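Long-range contacts in DisA protein (Sorangium cellulosum, PDB 6CCA), which probably transfers methyl groups to a carbon atom of the growing disorazol polyketide, building a gem-dimethyl group on a trans-acyltransferase assembly line: residues A[77-82]-A[89-94]; A[83-88]-A[124-129]. All coordinates share one frame; numbering follows the deposited sequence.

Overall arrangement
Interactions 1 and 2 belong to one small unit, their centres about 8 Å apart, and their segments alternate along the chain. Strand 85-87 of interaction 2 runs directly into helix 88-95 of interaction 1. Two polar links join them: Arg-81 O lies 2.6 Å from Thr-127 OG1, a probable hydrogen bond, and Arg-94 NH1 lies 3.2 Å from Glu-86 OE1, a salt bridge. The two centres sit about 31 Å and 34 Å from the centre of the chain, on the same side of it. The small sheet of interaction 2 is separate from the large mixed sheet that includes strands 226-231 and 253-257, which probably forms the core of the methyltransferase fold.

Interaction 1 of 2, residues A[77-82]-A[89-94]; sequences GAFQRA and ATLRER
Leu-91 of helix 88-95 carries the apolar part of this contact, its two methyls reaching different residues of the loop that follows helix 55-75. CD2 lies 3.6 Å from CZ of Phe-79 and meets the far end of the ring obliquely. CD1 lies 3.9 Å from CB of Ala-78. With CG anti to the backbone N of Leu-91 (chi1 -174°), the forked end projects from the helix into the loop. Ala-78 points its methyl toward the helix, whereas Phe-79 sets off to one side and comes close through its ring end. Within the loop, Ala-78 CB also sits 4.2 Å above the plane of the Phe-79 ring, displaced toward the rim. The ring continues into the interior against Leu-109 and Leu-112 of helix 102-114 and meets the ring of Phe-73 in helix 55-75, while Leu-91 touches Tyr-105.

The polar part belongs to Arg-94, one helical turn beyond Leu-91. Its chain bends at chi3 (129°), and one face of the guanidinium rides over Leu-91 CD1, which stands 3.4 Å from that plane, offset toward the rim. Gly-77 O lies at the guanidinium edge, 2.5 Å from NH2 of Arg-94. That separation is unusually short and the angle at the hydrogen is poor, so it is no evidence for a hydrogen bond, and the exact placing of NH2 there is doubtful. NH1 forms a salt bridge with Glu-86. Gly-77 itself, with phi 83°, closes helix 55-75 in a Schellman motif.

Chemically, the contact is a buried hydrocarbon junction, the Leu-91 methyls against Ala-78 and Phe-79, bordered by a cation whose charge is paired with Glu-86 rather than dependent on the loop carbonyl.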
# COMPACT_ATOMS: atom_id res chain seq x y z
N GLY A 77 24.02 16.62 -11.50
CA GLY A 77 24.43 17.86 -12.17
C GLY A 77 23.28 18.76 -12.58
O GLY A 77 23.37 19.47 -13.59
N ALA A 78 22.18 18.70 -11.84
CA ALA A 78 21.06 19.59 -12.06
C ALA A 78 20.65 20.32 -10.80
O ALA A 78 20.82 19.86 -9.63
CB ALA A 78 19.88 18.84 -12.68
N PHE A 79 20.16 21.52 -11.02
CA PHE A 79 19.68 22.35 -10.00
C PHE A 79 20.69 22.62 -8.90
O PHE A 79 20.32 22.72 -7.75
CB PHE A 79 18.40 21.72 -9.36
CG PHE A 79 17.37 21.33 -10.33
CD1 PHE A 79 17.12 22.08 -11.47
CD2 PHE A 79 16.56 20.22 -10.09
CE1 PHE A 79 16.13 21.74 -12.37
CE2 PHE A 79 15.58 19.86 -10.98
CZ PHE A 79 15.36 20.60 -12.14
N GLN A 80 21.97 22.81 -9.27
CA GLN A 80 23.00 23.06 -8.30
C GLN A 80 22.99 24.45 -7.74
O GLN A 80 23.46 24.66 -6.62
CB GLN A 80 24.38 22.68 -8.86
CG GLN A 80 24.49 21.18 -9.00
CD GLN A 80 25.48 20.71 -10.05
OE1 GLN A 80 26.42 19.96 -9.74
NE2 GLN A 80 25.26 21.09 -11.30
N ARG A 81 22.36 25.40 -8.48
CA ARG A 81 22.44 26.81 -8.13
C ARG A 81 21.09 27.51 -8.34
O ARG A 81 20.37 27.15 -9.27
CB ARG A 81 23.50 27.46 -9.05
CG ARG A 81 24.97 27.16 -8.66
CD ARG A 81 25.99 27.45 -9.78
NE ARG A 81 25.99 26.38 -10.79
CZ ARG A 81 26.69 25.24 -10.74
NH1 ARG A 81 27.50 24.96 -9.72
NH2 ARG A 81 26.58 24.36 -11.74
N ALA A 82 20.76 28.44 -7.44
CA ALA A 82 19.65 29.40 -7.61
C ALA A 82 19.76 30.30 -8.88
O ALA A 82 20.87 30.71 -9.20
CB ALA A 82 19.54 30.24 -6.38
N ALA A 89 11.95 19.09 -20.74
CA ALA A 89 12.11 18.10 -21.79
C ALA A 89 13.59 17.89 -22.10
O ALA A 89 14.03 16.73 -22.25
CB ALA A 89 11.33 18.50 -23.03
N THR A 90 14.36 18.97 -22.15
CA THR A 90 15.78 18.88 -22.43
C THR A 90 16.55 18.20 -21.32
O THR A 90 17.39 17.31 -21.55
CB THR A 90 16.39 20.27 -22.58
OG1 THR A 90 15.72 20.95 -23.65
CG2 THR A 90 17.86 20.17 -22.91
N LEU A 91 16.27 18.63 -20.10
CA LEU A 91 16.86 18.02 -18.93
C LEU A 91 16.61 16.53 -18.84
O LEU A 91 17.51 15.80 -18.61
CB LEU A 91 16.35 18.71 -17.69
CG LEU A 91 16.94 18.33 -16.35
CD1 LEU A 91 18.41 18.64 -16.29
CD2 LEU A 91 16.19 18.98 -15.22
N ARG A 92 15.39 16.08 -19.04
CA ARG A 92 15.08 14.66 -18.94
C ARG A 92 16.01 13.88 -19.80
O ARG A 92 16.55 12.91 -19.42
CB ARG A 92 13.66 14.40 -19.38
CG ARG A 92 13.28 12.97 -19.65
CD ARG A 92 11.80 12.83 -19.44
NE ARG A 92 10.99 11.98 -20.32
CZ ARG A 92 10.88 10.64 -20.24
NH1 ARG A 92 11.61 9.93 -19.41
NH2 ARG A 92 10.04 10.00 -21.04
N GLU A 93 16.19 14.36 -21.01
CA GLU A 93 17.07 13.71 -22.00
C GLU A 93 18.49 13.82 -21.58
O GLU A 93 19.24 12.86 -21.63
CB GLU A 93 16.91 14.33 -23.42
CG GLU A 93 15.45 14.44 -23.91
CD GLU A 93 14.56 13.23 -23.59
OE1 GLU A 93 15.10 12.10 -23.53
OE2 GLU A 93 13.33 13.39 -23.43
N ARG A 94 18.87 15.00 -21.16
CA ARG A 94 20.22 15.18 -20.72
C ARG A 94 20.61 14.33 -19.50
O ARG A 94 21.76 13.89 -19.39
CB ARG A 94 20.44 16.63 -20.37
CG ARG A 94 21.79 16.86 -19.70
CD ARG A 94 21.94 18.31 -19.33
NE ARG A 94 22.34 18.47 -17.94
CZ ARG A 94 21.93 19.47 -17.16
NH1 ARG A 94 21.08 20.39 -17.60
NH2 ARG A 94 22.36 19.53 -15.92

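Interaction 2 of 2, residues A[83-88]-A[124-129]; sequences GSAESA and RLFTSE
Strands 85-87 and 124-127 pair antiparallel, the N-to-C directions of their axes 153° apart, with Glu-86 and Leu-125 as the hydrogen-bonded pair, flanked by the non-hydrogen-bonded pairs Ala-85 with Phe-126 and Ser-87 with Arg-124. Strand 85-87 is followed by helices 88-95 and 102-114 and then strands 118-121 and 124-127, the last lying in the middle of the three-stranded sheet; this order is consistent with a winged-helix fold. The hydrogen bonds Glu-86 N to Leu-125 O and Leu-125 N to Glu-86 O are each 2.9 Å, and one from Thr-127 N to Ser-84 O extends the pairing.

On the face shared by Ala-85, Ser-87, Arg-124 and Phe-126, the guanidinium of Arg-124 lays one face over Ala-85 CB, offset toward the rim, with NH1 nearest at 3.4 Å. Ala-85 CB also meets the Phe-126 ring edge. A chi1 of -173° swings that ring away from its own backbone N to lie beside the Gly-83 and Ser-84 backbone, CZ 3.6 Å from Gly-83 CA. Ser-87 N-caps helix 88-95 through OG, which bonds Thr-90 N and Asp-123.

On the other face Leu-125 packs inward against Leu-109 and Ile-120, its CD1 3.6 Å from Ala-88 CA. Thr-127 OG1, also bound to Arg-81 O, accepts the N-H of Ser-84 at 3.0 Å with a nearly straight angle of 166°.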
# COMPACT_ATOMS: atom_id res chain seq x y z
N GLY A 83 18.65 30.49 -9.65
CA GLY A 83 18.54 31.45 -10.79
C GLY A 83 18.83 30.89 -12.16
O GLY A 83 19.09 31.61 -13.14
N SER A 84 18.84 29.59 -12.26
CA SER A 84 19.16 28.96 -13.47
C SER A 84 17.79 28.42 -14.06
O SER A 84 16.82 28.19 -13.29
CB SER A 84 20.22 27.91 -13.17
OG SER A 84 19.97 26.82 -13.95
N ALA A 85 17.71 28.29 -15.40
CA ALA A 85 16.48 27.88 -16.03
C ALA A 85 16.80 26.73 -16.93
O ALA A 85 17.87 26.67 -17.53
CB ALA A 85 15.83 29.04 -16.78
N GLU A 86 15.89 25.78 -16.99
CA GLU A 86 16.08 24.56 -17.79
C GLU A 86 14.78 24.29 -18.51
O GLU A 86 13.72 24.72 -18.08
CB GLU A 86 16.35 23.33 -16.90
CG GLU A 86 17.51 23.41 -15.90
CD GLU A 86 18.83 23.14 -16.56
OE1 GLU A 86 18.79 22.57 -17.69
OE2 GLU A 86 19.88 23.50 -15.98
N SER A 87 14.89 23.60 -19.62
CA SER A 87 13.77 22.94 -20.19
C SER A 87 13.66 21.55 -19.52
O SER A 87 14.59 20.75 -19.63
CB SER A 87 13.97 22.77 -21.69
OG SER A 87 13.27 21.64 -22.16
N ALA A 88 12.50 21.27 -18.93
CA ALA A 88 12.12 19.94 -18.46
C ALA A 88 12.38 18.85 -19.49
O ALA A 88 12.98 17.81 -19.18
CB ALA A 88 10.67 19.91 -18.03
N ARG A 124 9.17 25.19 -18.60
CA ARG A 124 10.24 25.98 -18.04
C ARG A 124 10.42 25.88 -16.53
O ARG A 124 9.56 26.22 -15.77
CB ARG A 124 10.13 27.43 -18.45
CG ARG A 124 11.25 28.24 -17.90
CD ARG A 124 11.44 29.55 -18.61
NE ARG A 124 11.82 30.54 -17.64
CZ ARG A 124 12.95 31.21 -17.62
NH1 ARG A 124 13.84 31.09 -18.60
NH2 ARG A 124 13.15 32.05 -16.64
N LEU A 125 11.61 25.47 -16.16
CA LEU A 125 12.01 25.27 -14.80
C LEU A 125 12.97 26.35 -14.35
O LEU A 125 13.89 26.62 -15.03
CB LEU A 125 12.68 23.91 -14.68
CG LEU A 125 11.92 22.76 -15.27
CD1 LEU A 125 12.70 21.47 -15.22
CD2 LEU A 125 10.56 22.60 -14.64
N PHE A 126 12.72 26.93 -13.21
CA PHE A 126 13.55 27.99 -12.71
C PHE A 126 13.88 27.64 -11.27
O PHE A 126 12.97 27.46 -10.43
CB PHE A 126 12.80 29.32 -12.72
CG PHE A 126 13.67 30.49 -12.36
CD1 PHE A 126 14.71 30.87 -13.19
CD2 PHE A 126 13.47 31.20 -11.19
CE1 PHE A 126 15.52 31.96 -12.85
CE2 PHE A 126 14.28 32.24 -10.83
CZ PHE A 126 15.27 32.65 -11.68
N THR A 127 15.18 27.61 -10.95
CA THR A 127 15.56 27.35 -9.54
C THR A 127 15.43 28.59 -8.75
O THR A 127 16.01 29.66 -9.10
CB THR A 127 17.01 26.81 -9.37
OG1 THR A 127 17.95 27.60 -10.14
CG2 THR A 127 17.14 25.49 -9.90
N SER A 128 14.76 28.45 -7.63
CA SER A 128 14.55 29.50 -6.72
C SER A 128 15.71 29.72 -5.79
O SER A 128 16.66 28.94 -5.75
CB SER A 128 13.34 29.21 -5.84
OG SER A 128 13.64 28.44 -4.65
N GLU A 129 15.56 30.81 -5.04
CA GLU A 129 16.44 31.22 -3.95
C GLU A 129 16.66 30.21 -2.85
O GLU A 129 17.70 30.27 -2.20
CB GLU A 129 15.93 32.53 -3.31
CG GLU A 129 16.24 33.75 -4.15
CD GLU A 129 17.73 33.84 -4.53
OE1 GLU A 129 18.54 34.20 -3.64
OE2 GLU A 129 18.10 33.55 -5.70